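PDB 5HTL: MSHA biogenesis protein MshE from Vibrio cholerae, which probably takes part in assembling the MSHA pilus and binds the bacterial second messenger cyclic di-GMP through its N-terminal region. Local coordinates for residues 8-13 and 59-64; 53-58 and 129-134; 80-85 and 120-125. All blocks are in the same frame, centred on the assembly; numbering follows the deposited sequence.

Interaction 1 of 3, residues 8-13 and 59-64. With C2E (9,9'-[(2R,3R,3aS,5S,7aR,9R,10R,10aS,12S,14aR)-3,5,10,12-tetrahydroxy-5,12-dioxidooctahydro-2H,7H-difuro[3,2-d:3',2'-j][1,3,7,9,2,8]tetraoxadiphosphacyclododecine-2,9-diyl]bis(2-amino-1,9-dihydro-6H-purin-6-one)), chain C.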
loop_
_atom_site.group_PDB
_atom_site.type_symbol
_atom_site.label_atom_id
_atom_site.label_comp_id
_atom_site.label_asym_id
_atom_site.label_seq_id
_atom_site.Cartn_x
_atom_site.Cartn_y
_atom_site.Cartn_z
ATOM N N LYS A 8 3.544 -11.091 4.995
ATOM C CA LYS A 8 4.001 -11.976 6.050
ATOM C C LYS A 8 2.790 -12.202 6.947
ATOM O O LYS A 8 2.089 -11.252 7.281
ATOM C CB LYS A 8 5.128 -11.319 6.836
ATOM C CG LYS A 8 5.659 -12.176 7.958
ATOM C CD LYS A 8 6.674 -11.419 8.779
ATOM C CE LYS A 8 7.238 -12.323 9.839
ATOM N NZ LYS A 8 7.945 -13.484 9.224
ATOM N N ARG A 9 2.510 -13.440 7.341
ATOM C CA ARG A 9 1.306 -13.643 8.141
ATOM C C ARG A 9 1.431 -13.000 9.520
ATOM O O ARG A 9 2.533 -12.858 10.068
ATOM C CB ARG A 9 0.871 -15.108 8.195
ATOM C CG ARG A 9 1.853 -16.031 8.826
ATOM C CD ARG A 9 1.412 -17.469 8.637
ATOM N NE ARG A 9 2.300 -18.361 9.358
ATOM C CZ ARG A 9 2.162 -19.679 9.393
ATOM N NH1 ARG A 9 1.166 -20.264 8.741
ATOM N NH2 ARG A 9 3.023 -20.403 10.079
ATOM N N LEU A 10 0.293 -12.592 10.065
ATOM C CA LEU A 10 0.272 -11.695 11.210
ATOM C C LEU A 10 0.872 -12.297 12.470
ATOM O O LEU A 10 1.609 -11.615 13.171
ATOM C CB LEU A 10 -1.153 -11.188 11.470
ATOM C CG LEU A 10 -1.269 -10.142 12.575
ATOM C CD1 LEU A 10 -0.519 -8.880 12.191
ATOM C CD2 LEU A 10 -2.733 -9.852 12.853
ATOM N N GLY A 11 0.577 -13.567 12.753
ATOM C CA GLY A 11 1.130 -14.223 13.929
ATOM C C GLY A 11 2.649 -14.186 13.948
ATOM O O GLY A 11 3.252 -13.722 14.920
ATOM N N ASP A 12 3.270 -14.661 12.871
ATOM C CA ASP A 12 4.724 -14.666 12.771
ATOM C C ASP A 12 5.305 -13.271 12.890
ATOM O O ASP A 12 6.342 -13.088 13.518
ATOM C CB ASP A 12 5.169 -15.311 11.457
ATOM C CG ASP A 12 4.826 -16.787 11.387
ATOM O OD1 ASP A 12 4.826 -17.453 12.446
ATOM O OD2 ASP A 12 4.556 -17.275 10.271
ATOM N N LEU A 13 4.633 -12.285 12.305
ATOM C CA LEU A 13 5.090 -10.905 12.407
ATOM C C LEU A 13 5.112 -10.452 13.870
ATOM O O LEU A 13 6.089 -9.867 14.347
ATOM C CB LEU A 13 4.178 -9.999 11.566
ATOM C CG LEU A 13 4.490 -8.505 11.455
ATOM C CD1 LEU A 13 3.848 -7.953 10.201
ATOM C CD2 LEU A 13 3.956 -7.741 12.637
ATOM N N ALA A 59 -0.775 -2.276 9.765
ATOM C CA ALA A 59 -0.166 -1.293 8.878
ATOM C C ALA A 59 1.196 -1.768 8.373
ATOM O O ALA A 59 1.497 -1.675 7.183
ATOM C CB ALA A 59 -0.053 0.056 9.559
ATOM N N GLN A 60 2.027 -2.285 9.267
ATOM C CA GLN A 60 3.318 -2.815 8.844
ATOM C C GLN A 60 3.151 -4.004 7.887
ATOM O O GLN A 60 3.795 -4.070 6.839
ATOM C CB GLN A 60 4.147 -3.218 10.066
ATOM C CG GLN A 60 5.500 -3.802 9.719
ATOM C CD GLN A 60 6.391 -3.972 10.935
ATOM O OE1 GLN A 60 6.090 -3.465 12.014
ATOM N NE2 GLN A 60 7.502 -4.680 10.762
ATOM N N GLN A 61 2.282 -4.939 8.253
ATOM C CA GLN A 61 2.013 -6.106 7.413
ATOM C C GLN A 61 1.594 -5.747 5.991
ATOM O O GLN A 61 2.050 -6.358 5.013
ATOM C CB GLN A 61 0.922 -6.962 8.048
ATOM C CG GLN A 61 0.643 -8.227 7.252
ATOM C CD GLN A 61 -0.591 -8.967 7.707
ATOM O OE1 GLN A 61 -1.652 -8.368 7.907
ATOM N NE2 GLN A 61 -0.465 -10.284 7.865
ATOM N N LEU A 62 0.695 -4.770 5.876
ATOM C CA LEU A 62 0.129 -4.376 4.595
ATOM C C LEU A 62 0.915 -3.281 3.873
ATOM O O LEU A 62 0.515 -2.841 2.791
ATOM C CB LEU A 62 -1.317 -3.937 4.802
ATOM C CG LEU A 62 -2.207 -5.002 5.453
ATOM C CD1 LEU A 62 -3.612 -4.434 5.693
ATOM C CD2 LEU A 62 -2.234 -6.270 4.582
ATOM N N SER A 63 2.014 -2.857 4.497
ATOM C CA SER A 63 2.900 -1.813 3.961
ATOM C C SER A 63 2.149 -0.517 3.658
ATOM O O SER A 63 2.154 -0.017 2.534
ATOM C CB SER A 63 3.635 -2.307 2.715
ATOM O OG SER A 63 4.782 -1.524 2.480
ATOM N N LEU A 64 1.461 0.002 4.668
ATOM C CA LEU A 64 0.723 1.244 4.502
ATOM C C LEU A 64 0.846 2.051 5.774
ATOM O O LEU A 64 1.233 1.520 6.815
ATOM C CB LEU A 64 -0.726 0.988 4.095
ATOM C CG LEU A 64 -1.560 0.035 4.933
ATOM C CD1 LEU A 64 -2.037 0.684 6.236
ATOM C CD2 LEU A 64 -2.754 -0.519 4.126
HETATM P P1 C2E C . -2.659 -13.343 7.321
HETATM O O2P C2E C . -1.857 -12.661 8.403
HETATM O O1P C2E C . -1.841 -13.618 6.077
HETATM O "O5'" C2E C . -3.240 -14.684 7.921
HETATM C "C5'" C2E C . -4.155 -15.537 7.291
HETATM C "C4'" C2E C . -4.724 -16.563 8.159
HETATM O "O4'" C2E C . -3.731 -17.421 8.632
HETATM C "C3'" C2E C . -5.366 -15.970 9.382
HETATM O "O3'" C2E C . -6.743 -15.779 9.160
HETATM C "C2'" C2E C . -5.058 -16.867 10.406
HETATM O "O2'" C2E C . -6.129 -17.820 10.577
HETATM C "C1'" C2E C . -3.800 -17.553 10.021
HETATM N N9 C2E C . -2.657 -16.897 10.577
HETATM C C8 C2E C . -2.215 -15.655 10.751
HETATM N N7 C2E C . -1.007 -15.761 11.320
HETATM C C5 C2E C . -0.705 -17.083 11.493
HETATM C C6 C2E C . 0.423 -17.717 12.027
HETATM O O6 C2E C . 1.459 -16.997 12.500
HETATM N N1 C2E C . 0.455 -19.055 12.076
HETATM C C2 C2E C . -0.573 -19.765 11.604
HETATM N N2 C2E C . -0.478 -21.189 11.685
HETATM N N3 C2E C . -1.681 -19.201 11.074
HETATM C C4 C2E C . -1.782 -17.854 11.004
HETATM P P11 C2E C . -7.504 -14.513 9.757
HETATM O O21 C2E C . -9.002 -14.658 9.541
HETATM O O11 C2E C . -7.238 -14.485 11.233
HETATM O O5A C2E C . -6.930 -13.177 9.191
HETATM C C5A C2E C . -7.004 -12.854 7.812
HETATM C C4A C2E C . -6.153 -11.779 7.369
HETATM O O4A C2E C . -6.610 -10.507 7.944
HETATM C C3A C2E C . -4.756 -11.915 7.837
HETATM O O3A C2E C . -3.879 -12.446 6.864
HETATM C C2A C2E C . -4.333 -10.558 8.237
HETATM O O2A C2E C . -3.768 -9.831 7.220
HETATM C C1A C2E C . -5.579 -9.864 8.657
HETATM N N91 C2E C . -5.966 -9.922 10.060
HETATM C C81 C2E C . -5.697 -10.872 10.977
HETATM N N71 C2E C . -6.281 -10.551 12.144
HETATM C C51 C2E C . -6.945 -9.382 11.973
HETATM C C61 C2E C . -7.732 -8.554 12.781
HETATM O O61 C2E C . -8.000 -8.860 14.104
HETATM N N11 C2E C . -8.244 -7.436 12.269
HETATM C C21 C2E C . -8.023 -7.097 11.003
HETATM N N21 C2E C . -8.605 -5.893 10.563
HETATM N N31 C2E C . -7.286 -7.855 10.182
HETATM C C41 C2E C . -6.744 -8.997 10.654
HETATM O O HOH W 1 4.093 -8.287 5.235
#

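Interaction 2 of 3, residues 53-58 and 129-134. With C2E (9,9'-[(2R,3R,3aS,5S,7aR,9R,10R,10aS,12S,14aR)-3,5,10,12-tetrahydroxy-5,12-dioxidooctahydro-2H,7H-difuro[3,2-d:3',2'-j][1,3,7,9,2,8]tetraoxadiphosphacyclododecine-2,9-diyl]bis(2-amino-1,9-dihydro-6H-purin-6-one)), chain C.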
loop_
_atom_site.group_PDB
_atom_site.type_symbol
_atom_site.label_atom_id
_atom_site.label_comp_id
_atom_site.label_asym_id
_atom_site.label_seq_id
_atom_site.Cartn_x
_atom_site.Cartn_y
_atom_site.Cartn_z
ATOM N N GLN A 53 -1.800 -1.673 19.109
ATOM C CA GLN A 53 -0.782 -2.577 18.581
ATOM C C GLN A 53 -1.246 -3.273 17.316
ATOM O O GLN A 53 -0.490 -3.363 16.346
ATOM C CB GLN A 53 -0.410 -3.636 19.613
ATOM C CG GLN A 53 0.432 -3.138 20.761
ATOM C CD GLN A 53 0.648 -4.218 21.790
ATOM O OE1 GLN A 53 -0.288 -4.931 22.164
ATOM N NE2 GLN A 53 1.880 -4.354 22.255
ATOM N N LEU A 54 -2.474 -3.775 17.323
ATOM C CA LEU A 54 -3.028 -4.399 16.125
ATOM C C LEU A 54 -3.044 -3.442 14.928
ATOM O O LEU A 54 -2.638 -3.819 13.825
ATOM C CB LEU A 54 -4.422 -4.964 16.393
ATOM C CG LEU A 54 -5.128 -5.597 15.182
ATOM C CD1 LEU A 54 -4.264 -6.727 14.602
ATOM C CD2 LEU A 54 -6.528 -6.082 15.555
ATOM N N LEU A 55 -3.506 -2.215 15.158
ATOM C CA LEU A 55 -3.521 -1.169 14.140
ATOM C C LEU A 55 -2.129 -0.967 13.531
ATOM O O LEU A 55 -1.949 -0.995 12.300
ATOM C CB LEU A 55 -4.004 0.133 14.787
ATOM C CG LEU A 55 -4.078 1.421 13.967
ATOM C CD1 LEU A 55 -5.358 1.478 13.175
ATOM C CD2 LEU A 55 -3.995 2.613 14.885
ATOM N N ASN A 56 -1.139 -0.796 14.398
ATOM C CA ASN A 56 0.216 -0.524 13.955
ATOM C C ASN A 56 0.844 -1.689 13.183
ATOM O O ASN A 56 1.565 -1.482 12.209
ATOM C CB ASN A 56 1.102 -0.138 15.147
ATOM C CG ASN A 56 0.737 1.216 15.737
ATOM O OD1 ASN A 56 0.239 2.099 15.040
ATOM N ND2 ASN A 56 0.986 1.382 17.031
ATOM N N PHE A 57 0.576 -2.917 13.614
ATOM C CA PHE A 57 1.174 -4.068 12.945
ATOM C C PHE A 57 0.432 -4.548 11.706
ATOM O O PHE A 57 1.056 -5.098 10.799
ATOM C CB PHE A 57 1.506 -5.178 13.949
ATOM C CG PHE A 57 2.630 -4.802 14.854
ATOM C CD1 PHE A 57 3.930 -4.867 14.400
ATOM C CD2 PHE A 57 2.390 -4.304 16.114
ATOM C CE1 PHE A 57 4.980 -4.494 15.211
ATOM C CE2 PHE A 57 3.438 -3.913 16.927
ATOM C CZ PHE A 57 4.728 -4.010 16.470
ATOM N N LEU A 58 -0.877 -4.309 11.642
ATOM C CA LEU A 58 -1.597 -4.482 10.379
ATOM C C LEU A 58 -1.024 -3.513 9.347
ATOM O O LEU A 58 -0.783 -3.883 8.200
ATOM C CB LEU A 58 -3.091 -4.224 10.566
ATOM C CG LEU A 58 -3.901 -5.364 11.173
ATOM C CD1 LEU A 58 -5.342 -4.932 11.425
ATOM C CD2 LEU A 58 -3.854 -6.592 10.273
ATOM N N PHE A 129 -4.331 3.219 -0.138
ATOM C CA PHE A 129 -4.972 2.927 1.149
ATOM C C PHE A 129 -4.136 3.357 2.340
ATOM O O PHE A 129 -2.910 3.231 2.340
ATOM C CB PHE A 129 -5.291 1.434 1.297
ATOM C CG PHE A 129 -6.302 0.922 0.312
ATOM C CD1 PHE A 129 -7.619 1.346 0.364
ATOM C CD2 PHE A 129 -5.933 0.002 -0.657
ATOM C CE1 PHE A 129 -8.558 0.861 -0.546
ATOM C CE2 PHE A 129 -6.859 -0.481 -1.565
ATOM C CZ PHE A 129 -8.169 -0.050 -1.508
ATOM N N VAL A 130 -4.815 3.854 3.362
ATOM C CA VAL A 130 -4.208 4.128 4.652
ATOM C C VAL A 130 -5.158 3.599 5.718
ATOM O O VAL A 130 -6.342 3.392 5.460
ATOM C CB VAL A 130 -3.915 5.636 4.857
ATOM C CG1 VAL A 130 -3.038 6.187 3.722
ATOM C CG2 VAL A 130 -5.192 6.438 4.956
ATOM N N ILE A 131 -4.636 3.328 6.900
ATOM C CA ILE A 131 -5.455 2.808 7.987
ATOM C C ILE A 131 -5.689 3.884 9.059
ATOM O O ILE A 131 -4.800 4.700 9.355
ATOM C CB ILE A 131 -4.839 1.497 8.576
ATOM C CG1 ILE A 131 -5.822 0.800 9.522
ATOM C CG2 ILE A 131 -3.518 1.762 9.275
ATOM C CD1 ILE A 131 -5.371 -0.592 9.950
ATOM N N ALA A 132 -6.894 3.902 9.618
ATOM C CA ALA A 132 -7.199 4.784 10.738
ATOM C C ALA A 132 -8.045 4.009 11.736
ATOM O O ALA A 132 -8.712 3.046 11.364
ATOM C CB ALA A 132 -7.944 6.021 10.242
ATOM N N PRO A 133 -8.019 4.411 13.015
ATOM C CA PRO A 133 -8.928 3.777 13.977
ATOM C C PRO A 133 -10.395 3.954 13.599
ATOM O O PRO A 133 -10.800 5.001 13.070
ATOM C CB PRO A 133 -8.632 4.523 15.280
ATOM C CG PRO A 133 -7.240 5.044 15.101
ATOM C CD PRO A 133 -7.111 5.380 13.656
ATOM N N GLU A 134 -11.193 2.923 13.861
ATOM C CA GLU A 134 -12.603 2.952 13.499
ATOM C C GLU A 134 -13.337 4.134 14.119
ATOM O O GLU A 134 -14.163 4.762 13.458
ATOM C CB GLU A 134 -13.273 1.629 13.868
ATOM C CG GLU A 134 -14.644 1.432 13.266
ATOM C CD GLU A 134 -15.143 0.019 13.481
ATOM O OE1 GLU A 134 -14.630 -0.899 12.806
ATOM O OE2 GLU A 134 -16.032 -0.172 14.335
HETATM P P1 C2E C . -2.659 -13.343 7.321
HETATM O O2P C2E C . -1.857 -12.661 8.403
HETATM O O1P C2E C . -1.841 -13.618 6.077
HETATM O "O5'" C2E C . -3.240 -14.684 7.921
HETATM C "C5'" C2E C . -4.155 -15.537 7.291
HETATM C "C4'" C2E C . -4.724 -16.563 8.159
HETATM O "O4'" C2E C . -3.731 -17.421 8.632
HETATM C "C3'" C2E C . -5.366 -15.970 9.382
HETATM O "O3'" C2E C . -6.743 -15.779 9.160
HETATM C "C2'" C2E C . -5.058 -16.867 10.406
HETATM O "O2'" C2E C . -6.129 -17.820 10.577
HETATM C "C1'" C2E C . -3.800 -17.553 10.021
HETATM N N9 C2E C . -2.657 -16.897 10.577
HETATM C C8 C2E C . -2.215 -15.655 10.751
HETATM N N7 C2E C . -1.007 -15.761 11.320
HETATM C C5 C2E C . -0.705 -17.083 11.493
HETATM C C6 C2E C . 0.423 -17.717 12.027
HETATM O O6 C2E C . 1.459 -16.997 12.500
HETATM N N1 C2E C . 0.455 -19.055 12.076
HETATM C C2 C2E C . -0.573 -19.765 11.604
HETATM N N2 C2E C . -0.478 -21.189 11.685
HETATM N N3 C2E C . -1.681 -19.201 11.074
HETATM C C4 C2E C . -1.782 -17.854 11.004
HETATM P P11 C2E C . -7.504 -14.513 9.757
HETATM O O21 C2E C . -9.002 -14.658 9.541
HETATM O O11 C2E C . -7.238 -14.485 11.233
HETATM O O5A C2E C . -6.930 -13.177 9.191
HETATM C C5A C2E C . -7.004 -12.854 7.812
HETATM C C4A C2E C . -6.153 -11.779 7.369
HETATM O O4A C2E C . -6.610 -10.507 7.944
HETATM C C3A C2E C . -4.756 -11.915 7.837
HETATM O O3A C2E C . -3.879 -12.446 6.864
HETATM C C2A C2E C . -4.333 -10.558 8.237
HETATM O O2A C2E C . -3.768 -9.831 7.220
HETATM C C1A C2E C . -5.579 -9.864 8.657
HETATM N N91 C2E C . -5.966 -9.922 10.060
HETATM C C81 C2E C . -5.697 -10.872 10.977
HETATM N N71 C2E C . -6.281 -10.551 12.144
HETATM C C51 C2E C . -6.945 -9.382 11.973
HETATM C C61 C2E C . -7.732 -8.554 12.781
HETATM O O61 C2E C . -8.000 -8.860 14.104
HETATM N N11 C2E C . -8.244 -7.436 12.269
HETATM C C21 C2E C . -8.023 -7.097 11.003
HETATM N N21 C2E C . -8.605 -5.893 10.563
HETATM N N31 C2E C . -7.286 -7.855 10.182
HETATM C C41 C2E C . -6.744 -8.997 10.654
#

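Interaction 3 of 3, residues 80-85 and 120-125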
loop_
_atom_site.group_PDB
_atom_site.type_symbol
_atom_site.label_atom_id
_atom_site.label_comp_id
_atom_site.label_asym_id
_atom_site.label_seq_id
_atom_site.Cartn_x
_atom_site.Cartn_y
_atom_site.Cartn_z
ATOM N N PRO A 80 -17.353 13.417 -0.849
ATOM C CA PRO A 80 -18.621 12.994 -1.463
ATOM C C PRO A 80 -18.547 12.013 -2.635
ATOM O O PRO A 80 -19.608 11.519 -3.030
ATOM C CB PRO A 80 -19.235 14.316 -1.955
ATOM C CG PRO A 80 -18.137 15.308 -1.935
ATOM C CD PRO A 80 -17.254 14.889 -0.815
ATOM N N LEU A 81 -17.373 11.766 -3.197
ATOM C CA LEU A 81 -17.233 10.824 -4.301
ATOM C C LEU A 81 -17.732 9.426 -3.925
ATOM O O LEU A 81 -18.186 8.658 -4.778
ATOM C CB LEU A 81 -15.786 10.785 -4.787
ATOM C CG LEU A 81 -15.316 12.158 -5.274
ATOM C CD1 LEU A 81 -13.839 12.174 -5.627
ATOM C CD2 LEU A 81 -16.153 12.647 -6.455
ATOM N N LEU A 82 -17.638 9.101 -2.640
ATOM C CA LEU A 82 -18.246 7.886 -2.120
ATOM C C LEU A 82 -19.477 8.298 -1.326
ATOM O O LEU A 82 -19.369 9.036 -0.350
ATOM C CB LEU A 82 -17.250 7.168 -1.210
ATOM C CG LEU A 82 -17.635 5.815 -0.619
ATOM C CD1 LEU A 82 -17.841 4.813 -1.726
ATOM C CD2 LEU A 82 -16.547 5.335 0.329
ATOM N N PRO A 83 -20.671 7.850 -1.751
ATOM C CA PRO A 83 -21.864 8.250 -1.001
ATOM C C PRO A 83 -21.799 7.776 0.451
ATOM O O PRO A 83 -21.204 6.723 0.728
ATOM C CB PRO A 83 -23.001 7.545 -1.749
ATOM C CG PRO A 83 -22.459 7.325 -3.134
ATOM C CD PRO A 83 -21.000 7.045 -2.937
ATOM N N GLU A 84 -22.408 8.548 1.348
ATOM C CA GLU A 84 -22.347 8.278 2.775
ATOM C C GLU A 84 -22.766 6.859 3.141
ATOM O O GLU A 84 -22.136 6.227 3.987
ATOM C CB GLU A 84 -23.189 9.284 3.555
ATOM C CG GLU A 84 -23.035 9.140 5.063
ATOM C CD GLU A 84 -23.891 10.111 5.835
ATOM O OE1 GLU A 84 -24.447 11.045 5.211
ATOM O OE2 GLU A 84 -24.022 9.932 7.064
ATOM N N VAL A 85 -23.832 6.347 2.527
ATOM C CA VAL A 85 -24.278 5.007 2.891
ATOM C C VAL A 85 -23.215 3.948 2.602
ATOM O O VAL A 85 -23.058 2.987 3.359
ATOM C CB VAL A 85 -25.625 4.620 2.222
ATOM C CG1 VAL A 85 -26.764 5.482 2.748
ATOM C CG2 VAL A 85 -25.533 4.713 0.711
ATOM N N ASN A 120 -15.959 -1.656 -7.043
ATOM C CA ASN A 120 -17.099 -1.586 -7.942
ATOM C C ASN A 120 -17.882 -0.289 -7.762
ATOM O O ASN A 120 -18.581 0.153 -8.675
ATOM C CB ASN A 120 -17.993 -2.813 -7.767
ATOM C CG ASN A 120 -17.297 -4.099 -8.160
ATOM O OD1 ASN A 120 -16.251 -4.079 -8.819
ATOM N ND2 ASN A 120 -17.863 -5.225 -7.752
ATOM N N GLN A 121 -17.742 0.328 -6.592
ATOM C CA GLN A 121 -18.464 1.549 -6.247
ATOM C C GLN A 121 -17.756 2.814 -6.739
ATOM O O GLN A 121 -18.400 3.827 -7.008
ATOM C CB GLN A 121 -18.666 1.623 -4.731
ATOM C CG GLN A 121 -19.466 2.826 -4.246
ATOM C CD GLN A 121 -20.904 2.838 -4.745
ATOM O OE1 GLN A 121 -21.551 1.796 -4.839
ATOM N NE2 GLN A 121 -21.405 4.024 -5.072
ATOM N N LEU A 122 -16.435 2.753 -6.862
ATOM C CA LEU A 122 -15.655 3.894 -7.342
ATOM C C LEU A 122 -14.859 3.492 -8.574
ATOM O O LEU A 122 -13.635 3.605 -8.582
ATOM C CB LEU A 122 -14.693 4.375 -6.249
ATOM C CG LEU A 122 -15.321 4.998 -5.005
ATOM C CD1 LEU A 122 -14.322 5.003 -3.843
ATOM C CD2 LEU A 122 -15.812 6.401 -5.289
ATOM N N PRO A 123 -15.546 3.018 -9.631
ATOM C CA PRO A 123 -14.796 2.522 -10.788
ATOM C C PRO A 123 -14.055 3.659 -11.509
ATOM O O PRO A 123 -14.408 4.830 -11.355
ATOM C CB PRO A 123 -15.898 1.932 -11.684
ATOM C CG PRO A 123 -17.096 2.712 -11.352
ATOM C CD PRO A 123 -16.998 2.996 -9.879
ATOM N N ASP A 124 -13.028 3.312 -12.274
ATOM C CA ASP A 124 -12.162 4.308 -12.926
ATOM C C ASP A 124 -11.494 5.321 -11.986
ATOM O O ASP A 124 -11.036 6.376 -12.427
ATOM C CB ASP A 124 -12.892 5.073 -14.027
ATOM C CG ASP A 124 -13.986 4.266 -14.668
ATOM O OD1 ASP A 124 -13.822 3.037 -14.832
ATOM O OD2 ASP A 124 -15.025 4.874 -15.000
ATOM N N TYR A 125 -11.475 5.020 -10.696
ATOM C CA TYR A 125 -10.499 5.623 -9.808
ATOM C C TYR A 125 -9.666 4.472 -9.288
ATOM O O TYR A 125 -10.206 3.397 -9.022
ATOM C CB TYR A 125 -11.171 6.328 -8.634
ATOM C CG TYR A 125 -11.732 7.697 -8.936
ATOM C CD1 TYR A 125 -10.890 8.785 -9.141
ATOM C CD2 TYR A 125 -13.104 7.912 -8.978
ATOM C CE1 TYR A 125 -11.405 10.049 -9.403
ATOM C CE2 TYR A 125 -13.627 9.172 -9.239
ATOM C CZ TYR A 125 -12.774 10.234 -9.450
ATOM O OH TYR A 125 -13.300 11.482 -9.707
HETATM O O HOH W 2 -19.478 6.190 -5.911
#

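Interaction 1 of 3, residues 8-13 and 59-64
The flat amide of Gln-61 is spent on Lys-8 and on the bound cyclic di-GMP (C2E), while the guanidinium of Arg-9 lies flat over a guanine. There Arg-9 CZ is 3.2 Å from C2E N1, which sits over the centre of one guanidinium face, a placing that suits a planar cation beside a purine. At the edge of the same group, Arg-9 NE forms a salt bridge, coming to Asp-12 OD2 (2.7 Å) from above the carboxylate plane, 43° out of it. The carboxylate thus helps fix the rotation of the guanidinium.

Gln-61 reaches across on an extended chain, its CG anti to the backbone N (chi1 -177°). Gln-61 NE2 gives a nearly straight hydrogen bond (170°) to Lys-8 O at 2.8 Å, with the acceptor in the amide plane, and a second bond to C2E O2P, also 2.8 Å. Gln-61 OE1 receives the ribose hydroxyl O2A of C2E at 2.7 Å. Glutamine suits the place because one amide can join backbone, phosphate and sugar. Closer to helix 51-62, Leu-13 CD1 packs on Gln-61 CB at 3.8 Å, and a water bridges Lys-8 N to Gln-61 O.

Arg-9 is the N-cap of helix 10-16, whose first amides face the ligand: Leu-10 N bonds to C2E O2P at 2.7 Å and Gly-11 N to C2E N7 of the guanine at 3.1 Å. Having no side chain, Gly-11 lets the guanine edge approach the backbone. Arg-38, Leu-39 and Gly-40 also bond C2E, consistent with the repeated Arg-Leu-Gly signature of the MshEN nucleotide-binding motif. O2P thus accepts from both segments, and the start of a helix probably helps offset the phosphate charge, so that bound nucleotide ties Gln-61 and helix 10-16 together.

Interaction 2 of 3, residues 53-58 and 129-134
Leu-55 and Ile-131 bury the most surface where helix 51-62 packs against strand 126-131 of the mixed sheet in the alpha/beta part of the MshEN region. Both side chains point toward the opposite segment, and the two run antiparallel alongside one another. Leu-55 has CG anti to its own N (chi1 178°), which carries the branched end off the helix to the strand; there Leu-55 CD1 rests on Ile-131 CG1 at 3.7 Å. Leu-55 CD1 also lies against the backbone where the strand ends, 4.0 Å from Ala-132 C. The twin methyl, Leu-55 CD2, turns to the pyrrolidine ring and meets Pro-133 CG at 4.1 Å, the two side chains lying at a slant.

Each residue type fits its position. Beta-branched Ile-131 suits a strand, and its long arm spans the gap to the helix while its backbone pairs with Pro-65 and Ile-67. Pro-133 stands at the N-cap position, just before helix 134-144; its rigid ring offers Leu-55 an apolar surface but no capping acceptor. No hydrogen bond crosses this contact; shape and hydrophobicity do the work.

One turn further along helix 51-62, Leu-58 serves two neighbours. Leu-58 CB touches Ile-131 CD1 at 4.3 Å, whereas its methyls turn to the cyclic di-GMP, with Leu-58 CD1 only 3.5 Å from C21 of a guanine.

Interaction 3 of 3, residues 80-85 and 120-125
Leu-122 overlaps the carbonyl and CB of Leu-81 and the CD1 methyl of Leu-82. Leu-122 CD2 lies against the carbonyl, 3.3 Å from Leu-81 O, while the other methyl, Leu-122 CD1, meets Leu-82 CD1 at 4.1 Å, the two leucines lying nearly perpendicular. The anti relation of Leu-122 CG to its carbonyl carbon (chi1 -67°) directs both methyls toward residues 81-82.

Leu-82 CD1 is shared: it also touches the aliphatic CG of Gln-121 at 3.6 Å. Gln-121 is bent at chi2 (64°), which brings its amide round to Pro-83, and Gln-121 NE2 lies 3.7 Å from Pro-83 CD. Gln-121 NE2 also gives a hydrogen bond to a water, which donates to both Gln-121 O and Leu-81 O; a glutamine has the length and the N-H to reach it. The water oxygen is 3.0 Å from Leu-81 O, and it links two carbonyls that no direct bond joins across the contact. The Leu-81 methyl CD1 comes obliquely to the Tyr-125 ring, 4.2 Å from Tyr-125 OH.

Prolines sit at two bends. Pro-83 precedes helix 84-90 at its N-cap position, and Pro-123 occupies the second position of a type II beta turn from Leu-122 to Tyr-125, where its fixed phi fits. Leu-82 also packs on Val-94, and Leu-122 on Leu-102 and Ile-104, so the leucines pack against strands 92-98 and 101-106. Segment 120-125 holds the end of helix 112-121 and the loop into strand 126-131, the return of a beta-alpha-beta crossover that connects this strand to its parallel neighbour 101-106.

In the fold
From the N terminus, the chain enters helix 10-16, runs through helices and connecting loops without a strand and returns in helix 51-62, where interaction 1 closes the first loop. Interaction 2 starts from the same helix, just before residues 59-64, and reaches forward to strand 126-131, so the two contacts cross along the sequence. They also touch in space, through Leu-13 on Phe-57 and Leu-64 on Ile-131, and both border cyclic di-GMP. Interaction 3 falls wholly within the long loop of interaction 2, its centre about 22 Å from that contact's centre. Helix 51-62 thus joins the helical nucleotide-binding part to the sheet, while interaction 3 ties together loops of the alpha/beta part.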